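Local coordinates for invasion protein InvA (Salmonella enterica, PDB 2X49) that serves in the export apparatus of the type III secretion system and takes part in invasion of the intestinal epithelium, at residues 8-13 with 61-66; 12-17 with 46-51; 71-76 with 104-109. One frame throughout, in Å; residues are numbered along the deposited sequence.

Interaction 1: residues 8-13 with 61-66; sequences VPLILL and LLINEI
The carbonyl oxygen of Leu62 is gripped from two directions. Ile11 N donates to Leu62 O over 3.2 Å, nearly straight at 173°, and water 1 adds a weak bond. In return Leu62 N reaches Ile11 O at 2.9 Å. This is one hydrogen-bonded pair of an antiparallel ladder between strands 10-14 and 58-63.

On one face of the sheet Ile11 CB meets Leu62 CB at 4.1 Å. The CD1 end of Ile11 runs on to Glu65 CG. On the other face Leu12 CD2 touches Leu61 CD1 at 3.7 Å. With chi1 at 169°, Leu61 swings CG away from its own N, and CD1 comes to Leu12. Leu10 runs alongside Ile63, its CD2 3.9 Å from Ile63 CG1. Helix 125-139 covers this second face.

The type I' turn from Ile63 to Ile66 makes the beta hairpin to strand 66-72. Water 1 joins Pro9 O to Glu65 N, and water 2 joins Pro9 O to Asn64 N. Asn64 ND2 is hydrogen-bonded to Glu143 OE1.

The waters thus take up Pro9 O and the N atoms of Asn64 and Glu65, while Leu10, Leu12, Leu61 and Ile63 form a mainly apolar layer against helix 125-139.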
loop_
_atom_site.group_PDB
_atom_site.type_symbol
_atom_site.label_atom_id
_atom_site.label_comp_id
_atom_site.label_asym_id
_atom_site.label_seq_id
_atom_site.Cartn_x
_atom_site.Cartn_y
_atom_site.Cartn_z
ATOM N N VAL A 8 -14.872 -16.769 -1.612
ATOM C CA VAL A 8 -13.534 -16.656 -2.193
ATOM C C VAL A 8 -12.407 -16.599 -1.159
ATOM O O VAL A 8 -11.743 -15.579 -1.021
ATOM C CB VAL A 8 -13.385 -15.388 -3.072
ATOM C CG1 VAL A 8 -13.654 -14.096 -2.257
ATOM C CG2 VAL A 8 -11.980 -15.354 -3.701
ATOM N N PRO A 9 -12.130 -17.707 -0.483
ATOM C CA PRO A 9 -11.043 -17.639 0.529
ATOM C C PRO A 9 -9.659 -17.399 0.012
ATOM O O PRO A 9 -9.295 -17.747 -1.095
ATOM C CB PRO A 9 -11.088 -19.019 1.185
ATOM C CG PRO A 9 -11.753 -19.901 0.129
ATOM C CD PRO A 9 -12.725 -19.043 -0.583
ATOM N N LEU A 10 -8.902 -16.740 0.846
ATOM C CA LEU A 10 -7.482 -16.526 0.599
ATOM C C LEU A 10 -6.757 -17.768 1.065
ATOM O O LEU A 10 -7.179 -18.397 2.018
ATOM C CB LEU A 10 -6.985 -15.325 1.413
ATOM C CG LEU A 10 -7.597 -13.978 1.071
ATOM C CD1 LEU A 10 -7.247 -12.996 2.168
ATOM C CD2 LEU A 10 -7.150 -13.513 -0.274
ATOM N N ILE A 11 -5.670 -18.126 0.397
ATOM C CA ILE A 11 -4.885 -19.303 0.788
ATOM C C ILE A 11 -3.445 -18.858 0.961
ATOM O O ILE A 11 -2.916 -18.136 0.138
ATOM C CB ILE A 11 -4.941 -20.458 -0.231
ATOM C CG1 ILE A 11 -6.360 -20.953 -0.391
ATOM C CG2 ILE A 11 -3.990 -21.630 0.204
ATOM C CD1 ILE A 11 -6.586 -21.893 -1.580
ATOM N N LEU A 12 -2.864 -19.227 2.092
ATOM C CA LEU A 12 -1.412 -19.053 2.312
ATOM C C LEU A 12 -0.757 -20.419 2.289
ATOM O O LEU A 12 -1.091 -21.282 3.069
ATOM C CB LEU A 12 -1.126 -18.396 3.646
ATOM C CG LEU A 12 -1.754 -17.047 3.904
ATOM C CD1 LEU A 12 -1.501 -16.496 5.317
ATOM C CD2 LEU A 12 -1.233 -16.069 2.911
ATOM N N LEU A 13 0.133 -20.615 1.351
ATOM C CA LEU A 13 0.956 -21.857 1.333
ATOM C C LEU A 13 2.148 -21.551 2.248
ATOM O O LEU A 13 2.827 -20.564 2.097
ATOM C CB LEU A 13 1.446 -22.211 -0.062
ATOM C CG LEU A 13 0.420 -22.388 -1.196
ATOM C CD1 LEU A 13 1.098 -22.786 -2.472
ATOM C CD2 LEU A 13 -0.689 -23.354 -0.754
ATOM N N LEU A 61 1.105 -16.489 -1.296
ATOM C CA LEU A 61 -0.275 -16.014 -1.243
ATOM C C LEU A 61 -0.984 -16.344 -2.537
ATOM O O LEU A 61 -0.562 -15.937 -3.602
ATOM C CB LEU A 61 -0.298 -14.478 -0.960
ATOM C CG LEU A 61 -1.679 -13.823 -1.134
ATOM C CD1 LEU A 61 -2.640 -14.312 -0.075
ATOM C CD2 LEU A 61 -1.516 -12.293 -1.141
ATOM N N LEU A 62 -2.104 -17.045 -2.408
ATOM C CA LEU A 62 -3.026 -17.321 -3.512
ATOM C C LEU A 62 -4.324 -16.554 -3.299
ATOM O O LEU A 62 -4.941 -16.522 -2.234
ATOM C CB LEU A 62 -3.404 -18.802 -3.635
ATOM C CG LEU A 62 -2.311 -19.823 -3.596
ATOM C CD1 LEU A 62 -2.939 -21.215 -3.844
ATOM C CD2 LEU A 62 -1.219 -19.456 -4.592
ATOM N N ILE A 63 -4.696 -15.880 -4.369
ATOM C CA ILE A 63 -6.005 -15.249 -4.488
ATOM C C ILE A 63 -6.709 -15.909 -5.671
ATOM O O ILE A 63 -6.184 -16.047 -6.781
ATOM C CB ILE A 63 -5.896 -13.690 -4.659
ATOM C CG1 ILE A 63 -5.084 -13.048 -3.539
ATOM C CG2 ILE A 63 -7.330 -13.056 -4.821
ATOM C CD1 ILE A 63 -4.810 -11.485 -3.733
ATOM N N ASN A 64 -7.891 -16.413 -5.407
ATOM C CA ASN A 64 -8.639 -17.165 -6.411
ATOM C C ASN A 64 -7.898 -18.403 -6.826
ATOM O O ASN A 64 -7.945 -18.865 -7.977
ATOM C CB ASN A 64 -8.878 -16.327 -7.673
ATOM C CG ASN A 64 -9.758 -15.149 -7.422
ATOM O OD1 ASN A 64 -10.824 -15.268 -6.784
ATOM N ND2 ASN A 64 -9.358 -13.984 -7.958
ATOM N N GLU A 65 -7.168 -18.917 -5.857
ATOM C CA GLU A 65 -6.404 -20.163 -6.021
ATOM C C GLU A 65 -5.254 -19.996 -7.015
ATOM O O GLU A 65 -4.622 -20.954 -7.461
ATOM C CB GLU A 65 -7.299 -21.348 -6.429
ATOM C CG GLU A 65 -7.809 -22.111 -5.215
ATOM C CD GLU A 65 -8.727 -23.296 -5.571
ATOM O OE1 GLU A 65 -8.434 -24.069 -6.525
ATOM O OE2 GLU A 65 -9.771 -23.447 -4.891
ATOM N N ILE A 66 -5.011 -18.738 -7.353
ATOM C CA ILE A 66 -3.887 -18.397 -8.246
ATOM C C ILE A 66 -2.743 -17.752 -7.478
ATOM O O ILE A 66 -2.975 -16.935 -6.654
ATOM C CB ILE A 66 -4.379 -17.444 -9.348
ATOM C CG1 ILE A 66 -5.492 -18.124 -10.164
ATOM C CG2 ILE A 66 -3.247 -17.034 -10.261
ATOM C CD1 ILE A 66 -6.167 -17.201 -11.169
HETATM O O HOH W 1 -6.983 -18.484 -3.104
HETATM O O HOH W 2 -8.971 -15.602 -2.778
#

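Interaction 2: residues 12-17 with 46-51; sequences LLVPKS and VLLRDG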
loop_
_atom_site.group_PDB
_atom_site.type_symbol
_atom_site.label_atom_id
_atom_site.label_comp_id
_atom_site.label_asym_id
_atom_site.label_seq_id
_atom_site.Cartn_x
_atom_site.Cartn_y
_atom_site.Cartn_z
ATOM N N LEU A 12 -2.864 -19.227 2.092
ATOM C CA LEU A 12 -1.412 -19.053 2.312
ATOM C C LEU A 12 -0.757 -20.419 2.289
ATOM O O LEU A 12 -1.091 -21.282 3.069
ATOM C CB LEU A 12 -1.126 -18.396 3.646
ATOM C CG LEU A 12 -1.754 -17.047 3.904
ATOM C CD1 LEU A 12 -1.501 -16.496 5.317
ATOM C CD2 LEU A 12 -1.233 -16.069 2.911
ATOM N N LEU A 13 0.133 -20.615 1.351
ATOM C CA LEU A 13 0.956 -21.857 1.333
ATOM C C LEU A 13 2.148 -21.551 2.248
ATOM O O LEU A 13 2.827 -20.564 2.097
ATOM C CB LEU A 13 1.446 -22.211 -0.062
ATOM C CG LEU A 13 0.420 -22.388 -1.196
ATOM C CD1 LEU A 13 1.098 -22.786 -2.472
ATOM C CD2 LEU A 13 -0.689 -23.354 -0.754
ATOM N N VAL A 14 2.342 -22.433 3.219
ATOM C CA VAL A 14 3.369 -22.299 4.262
ATOM C C VAL A 14 4.218 -23.571 4.331
ATOM O O VAL A 14 3.816 -24.621 3.883
ATOM C CB VAL A 14 2.721 -21.991 5.639
ATOM C CG1 VAL A 14 1.779 -20.747 5.509
ATOM C CG2 VAL A 14 1.949 -23.194 6.161
ATOM N N PRO A 15 5.412 -23.443 4.900
ATOM C CA PRO A 15 6.187 -24.665 5.095
ATOM C C PRO A 15 5.585 -25.556 6.162
ATOM O O PRO A 15 5.172 -25.107 7.192
ATOM C CB PRO A 15 7.557 -24.134 5.566
ATOM C CG PRO A 15 7.589 -22.678 5.263
ATOM C CD PRO A 15 6.147 -22.242 5.357
ATOM N N LYS A 16 5.568 -26.833 5.845
ATOM C CA LYS A 16 5.126 -27.866 6.781
ATOM C C LYS A 16 5.801 -27.702 8.139
ATOM O O LYS A 16 5.168 -27.808 9.192
ATOM C CB LYS A 16 5.326 -29.272 6.194
ATOM C CG LYS A 16 4.796 -30.392 7.044
ATOM C CD LYS A 16 4.973 -31.776 6.405
ATOM C CE LYS A 16 4.178 -32.003 5.088
ATOM N NZ LYS A 16 2.723 -31.635 5.163
ATOM N N SER A 17 7.071 -27.344 8.064
ATOM C CA SER A 17 7.917 -27.146 9.256
ATOM C C SER A 17 7.539 -25.972 10.127
ATOM O O SER A 17 8.010 -25.882 11.257
ATOM C CB SER A 17 9.402 -26.969 8.910
ATOM O OG SER A 17 9.623 -25.775 8.161
ATOM N N VAL A 46 -9.179 -16.991 5.616
ATOM C CA VAL A 46 -7.799 -17.300 5.298
ATOM C C VAL A 46 -7.508 -18.732 5.687
ATOM O O VAL A 46 -7.685 -19.131 6.818
ATOM C CB VAL A 46 -6.871 -16.374 6.043
ATOM C CG1 VAL A 46 -5.409 -16.787 5.819
ATOM C CG2 VAL A 46 -7.079 -14.871 5.644
ATOM N N LEU A 47 -7.174 -19.511 4.686
ATOM C CA LEU A 47 -6.840 -20.946 4.835
ATOM C C LEU A 47 -5.323 -21.119 4.732
ATOM O O LEU A 47 -4.652 -20.515 3.898
ATOM C CB LEU A 47 -7.541 -21.852 3.790
ATOM C CG LEU A 47 -9.022 -21.569 3.558
ATOM C CD1 LEU A 47 -9.606 -22.401 2.420
ATOM C CD2 LEU A 47 -9.823 -21.825 4.819
ATOM N N LEU A 48 -4.789 -21.919 5.617
ATOM C CA LEU A 48 -3.368 -22.362 5.516
ATOM C C LEU A 48 -3.299 -23.740 4.878
ATOM O O LEU A 48 -4.082 -24.656 5.186
ATOM C CB LEU A 48 -2.645 -22.432 6.883
ATOM C CG LEU A 48 -2.639 -21.191 7.769
ATOM C CD1 LEU A 48 -1.713 -21.378 8.996
ATOM C CD2 LEU A 48 -2.337 -19.902 7.079
ATOM N N ARG A 49 -2.325 -23.874 3.991
ATOM C CA ARG A 49 -2.053 -25.132 3.285
ATOM C C ARG A 49 -0.552 -25.370 3.252
ATOM O O ARG A 49 0.203 -24.434 3.107
ATOM C CB ARG A 49 -2.640 -25.085 1.876
ATOM C CG ARG A 49 -2.398 -26.280 1.014
ATOM C CD ARG A 49 -3.304 -26.260 -0.253
ATOM N NE ARG A 49 -4.708 -25.938 0.053
ATOM C CZ ARG A 49 -5.654 -25.730 -0.867
ATOM N NH1 ARG A 49 -5.357 -25.801 -2.154
ATOM N NH2 ARG A 49 -6.899 -25.434 -0.503
ATOM N N ASP A 50 -0.106 -26.593 3.467
ATOM C CA ASP A 50 1.341 -26.824 3.379
ATOM C C ASP A 50 1.754 -26.801 1.906
ATOM O O ASP A 50 1.156 -27.427 1.076
ATOM C CB ASP A 50 1.703 -28.160 4.027
ATOM C CG ASP A 50 1.478 -28.168 5.535
ATOM O OD1 ASP A 50 1.166 -27.100 6.130
ATOM O OD2 ASP A 50 1.578 -29.272 6.118
ATOM N N GLY A 51 2.777 -26.025 1.612
ATOM C CA GLY A 51 3.292 -25.910 0.239
ATOM C C GLY A 51 4.431 -26.842 -0.068
ATOM O O GLY A 51 5.483 -26.815 0.527
HETATM O O HOH W 3 5.754 -27.799 2.968
#
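Lys16 and Asp50 form a salt bridge, with Lys16 NZ 2.8 Å from Asp50 OD2. The side chains cross at about a right angle. Lys16 starts out extended, CG opposite the backbone N (chi1 -175°). It then bends at chi3 (-64°) and chi4 (-50°), which folds NZ back onto the carboxylate. NZ meets the anti lone pair of OD2, on the side away from OD1. Asp50 OD1 has a salt bridge of its own, to Arg19 in helix 16-24.

The backbones pair as a parallel ladder of strands 10-14 and 46-50. Leu12 N donates to Leu47 O at 2.8 Å and Arg49 N to Leu12 O at 3.0 Å. Val14 N to Arg49 O and Gly51 N to Val14 O continue it. Water 3 links Lys16 N to Gly51 O.

The CD2 methyl of Leu13 lies near CB, CG and CD of Arg49, 3.7 Å from Arg49 CB, and the turn about CG-CD sends NE onward from there. On the opposite face Leu12 CD1 touches both Leu48 CD2 (3.9 Å) and Val46 CG1 (4.0 Å). Helix 27-39 packs on Leu12 and Val46.

The two parallel strands, joined through helices 16-24 and 27-39, make a beta-alpha-beta crossover. With two basic partners, one on each oxygen, the Asp50 carboxylate is probably held as an anion at the start of helix 16-24.

Interaction 3: residues 71-76 with 104-109; sequences FTVYFD and YFWVTH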
loop_
_atom_site.group_PDB
_atom_site.type_symbol
_atom_site.label_atom_id
_atom_site.label_comp_id
_atom_site.label_asym_id
_atom_site.label_seq_id
_atom_site.Cartn_x
_atom_site.Cartn_y
_atom_site.Cartn_z
ATOM N N PHE A 71 6.563 -14.682 -0.811
ATOM C CA PHE A 71 7.290 -13.876 0.175
ATOM C C PHE A 71 8.381 -14.696 0.846
ATOM O O PHE A 71 8.248 -15.872 1.122
ATOM C CB PHE A 71 6.349 -13.367 1.288
ATOM C CG PHE A 71 5.132 -12.604 0.796
ATOM C CD1 PHE A 71 5.160 -11.214 0.685
ATOM C CD2 PHE A 71 3.983 -13.246 0.440
ATOM C CE1 PHE A 71 4.057 -10.458 0.291
ATOM C CE2 PHE A 71 2.868 -12.515 -0.008
ATOM C CZ PHE A 71 2.912 -11.123 -0.126
ATOM N N THR A 72 9.467 -14.033 1.141
ATOM C CA THR A 72 10.519 -14.602 1.982
ATOM C C THR A 72 10.499 -13.908 3.343
ATOM O O THR A 72 10.590 -12.708 3.419
ATOM C CB THR A 72 11.863 -14.360 1.309
ATOM O OG1 THR A 72 11.864 -15.038 0.034
ATOM C CG2 THR A 72 13.062 -14.755 2.184
ATOM N N VAL A 73 10.280 -14.694 4.384
ATOM C CA VAL A 73 10.225 -14.228 5.742
ATOM C C VAL A 73 11.179 -15.092 6.560
ATOM O O VAL A 73 10.952 -16.279 6.655
ATOM C CB VAL A 73 8.788 -14.370 6.338
ATOM C CG1 VAL A 73 8.751 -13.987 7.846
ATOM C CG2 VAL A 73 7.774 -13.549 5.563
ATOM N N TYR A 74 12.217 -14.493 7.118
ATOM C CA TYR A 74 13.171 -15.228 8.003
ATOM C C TYR A 74 12.630 -15.204 9.405
ATOM O O TYR A 74 12.949 -14.359 10.230
ATOM C CB TYR A 74 14.637 -14.712 7.858
ATOM C CG TYR A 74 15.240 -15.119 6.534
ATOM C CD1 TYR A 74 15.864 -16.358 6.371
ATOM C CD2 TYR A 74 15.188 -14.290 5.411
ATOM C CE1 TYR A 74 16.331 -16.769 5.203
ATOM C CE2 TYR A 74 15.678 -14.689 4.225
ATOM C CZ TYR A 74 16.275 -15.918 4.109
ATOM O OH TYR A 74 16.768 -16.366 2.905
ATOM N N PHE A 75 11.840 -16.221 9.692
ATOM C CA PHE A 75 11.058 -16.338 10.932
ATOM C C PHE A 75 11.897 -16.239 12.203
ATOM O O PHE A 75 11.427 -15.749 13.242
ATOM C CB PHE A 75 10.238 -17.635 10.991
ATOM C CG PHE A 75 9.111 -17.676 9.994
ATOM C CD1 PHE A 75 7.982 -16.934 10.208
ATOM C CD2 PHE A 75 9.227 -18.399 8.807
ATOM C CE1 PHE A 75 6.943 -16.943 9.280
ATOM C CE2 PHE A 75 8.184 -18.399 7.855
ATOM C CZ PHE A 75 7.056 -17.683 8.114
ATOM N N ASP A 76 13.128 -16.684 12.102
ATOM C CA ASP A 76 14.032 -16.745 13.273
ATOM C C ASP A 76 14.973 -15.521 13.372
ATOM O O ASP A 76 15.801 -15.439 14.275
ATOM C CB ASP A 76 14.836 -18.066 13.257
ATOM C CG ASP A 76 13.931 -19.318 13.150
ATOM O OD1 ASP A 76 12.830 -19.300 13.710
ATOM O OD2 ASP A 76 14.326 -20.280 12.451
ATOM N N TYR A 104 15.762 -6.660 0.924
ATOM C CA TYR A 104 15.397 -6.872 2.346
ATOM C C TYR A 104 16.567 -7.471 3.094
ATOM O O TYR A 104 17.147 -8.439 2.654
ATOM C CB TYR A 104 14.194 -7.796 2.455
ATOM C CG TYR A 104 13.007 -7.309 1.678
ATOM C CD1 TYR A 104 12.033 -6.563 2.274
ATOM C CD2 TYR A 104 12.863 -7.623 0.327
ATOM C CE1 TYR A 104 10.967 -6.106 1.550
ATOM C CE2 TYR A 104 11.792 -7.155 -0.408
ATOM C CZ TYR A 104 10.831 -6.413 0.230
ATOM O OH TYR A 104 9.702 -5.917 -0.378
ATOM N N PHE A 105 16.856 -6.892 4.253
ATOM C CA PHE A 105 18.036 -7.228 5.037
ATOM C C PHE A 105 17.630 -7.724 6.407
ATOM O O PHE A 105 16.892 -7.081 7.154
ATOM C CB PHE A 105 18.943 -5.989 5.149
ATOM C CG PHE A 105 19.491 -5.531 3.814
ATOM C CD1 PHE A 105 20.681 -6.031 3.320
ATOM C CD2 PHE A 105 18.787 -4.621 3.050
ATOM C CE1 PHE A 105 21.150 -5.636 2.075
ATOM C CE2 PHE A 105 19.279 -4.199 1.811
ATOM C CZ PHE A 105 20.409 -4.726 1.322
ATOM N N TRP A 106 18.145 -8.894 6.700
ATOM C CA TRP A 106 17.814 -9.576 7.959
ATOM C C TRP A 106 19.126 -9.865 8.735
ATOM O O TRP A 106 20.165 -10.271 8.173
ATOM C CB TRP A 106 17.058 -10.881 7.716
ATOM C CG TRP A 106 15.739 -10.765 6.949
ATOM C CD1 TRP A 106 15.591 -10.576 5.583
ATOM C CD2 TRP A 106 14.445 -10.844 7.491
ATOM N NE1 TRP A 106 14.287 -10.570 5.287
ATOM C CE2 TRP A 106 13.538 -10.708 6.429
ATOM C CE3 TRP A 106 13.947 -11.050 8.777
ATOM C CZ2 TRP A 106 12.146 -10.762 6.614
ATOM C CZ3 TRP A 106 12.604 -11.086 8.966
ATOM C CH2 TRP A 106 11.682 -10.962 7.891
ATOM N N VAL A 107 19.005 -9.726 10.060
ATOM C CA VAL A 107 20.112 -9.967 10.970
ATOM C C VAL A 107 19.664 -10.823 12.159
ATOM O O VAL A 107 18.482 -11.031 12.437
ATOM C CB VAL A 107 20.753 -8.648 11.478
ATOM C CG1 VAL A 107 21.291 -7.829 10.311
ATOM C CG2 VAL A 107 19.791 -7.861 12.295
ATOM N N THR A 108 20.666 -11.291 12.870
ATOM C CA THR A 108 20.362 -12.021 14.094
ATOM C C THR A 108 19.777 -11.121 15.150
ATOM O O THR A 108 19.937 -9.895 15.140
ATOM C CB THR A 108 21.602 -12.784 14.682
ATOM O OG1 THR A 108 22.573 -11.831 15.168
ATOM C CG2 THR A 108 22.229 -13.733 13.639
ATOM N N HIS A 109 19.193 -11.754 16.149
ATOM C CA HIS A 109 18.614 -11.015 17.268
ATOM C C HIS A 109 19.695 -10.207 17.996
ATOM O O HIS A 109 19.530 -9.011 18.329
ATOM C CB HIS A 109 17.849 -11.915 18.232
ATOM C CG HIS A 109 16.529 -12.392 17.698
ATOM N ND1 HIS A 109 15.321 -11.940 18.177
ATOM C CD2 HIS A 109 16.231 -13.278 16.723
ATOM C CE1 HIS A 109 14.333 -12.537 17.533
ATOM N NE2 HIS A 109 14.855 -13.352 16.636
HETATM O O HOH W 4 12.533 -10.641 2.932
HETATM O O HOH W 5 12.463 -13.945 14.701
#
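An inverse gamma turn centred on Tyr74 lies over the indole of Trp106, where the end of strand 66-72 passes strand 102-107 of a second sheet. The backbone N of Tyr74 stands over one face of the indole, 3.6 Å above its plane. Tyr74 CB makes a CH-pi contact, 4.1 Å from the centroid of the six-membered ring of Trp106. The Tyr74 ring presents its edge to the five-membered ring of Trp106, planes at 65°, in an edge-to-face pair. Its CG lies anti to the carbonyl carbon (chi1 -72°), which carries CD2 of Tyr74 to within 3.7 Å of Trp106 CD1. Val73 CG1 touches Trp106 CH2 at 4.2 Å.

The indole N-H is used as well. Trp106 NE1 donates to water 4 at 2.9 Å, in the plane of the ring. Water 4 donates in turn to Thr72 O at 2.9 Å.

Further along, water 5 lies 3.1 Å from His109 NE2, and a mercury ion lies about 3 Å from the His109 side chain. Asp76 OD2 forms a salt bridge with Arg18. Thr108 is the N-cap of helix 109-116. Thr108 N is hydrogen-bonded to Glu111 OE1, and Glu111 is a calcium ligand together with Asn93.

The two sheets are therefore joined here without a clear direct hydrogen bond: ring packing carries the contact, and water satisfies the indole N-H.

From the N terminus of this C-terminal domain, strand 10-14 enters both interaction 1 and interaction 2, which share Leu12 and Leu13. Interaction 2 closes the inner loop, two helices long, by bringing strand 46-50 to one side of strand 10-14. Interaction 1 closes the wider loop that encloses it, with strand 58-63 on the other side. Together they set three neighbouring strands of the mixed sheet. The chain then turns into strand 66-72, the fourth strand, where Phe71 packs on Leu61 of interaction 1. Interaction 3 follows in series, nesting in neither. It closes the loop from 76 to 104 and ties the end of this sheet to the antiparallel sheet containing strand 102-107.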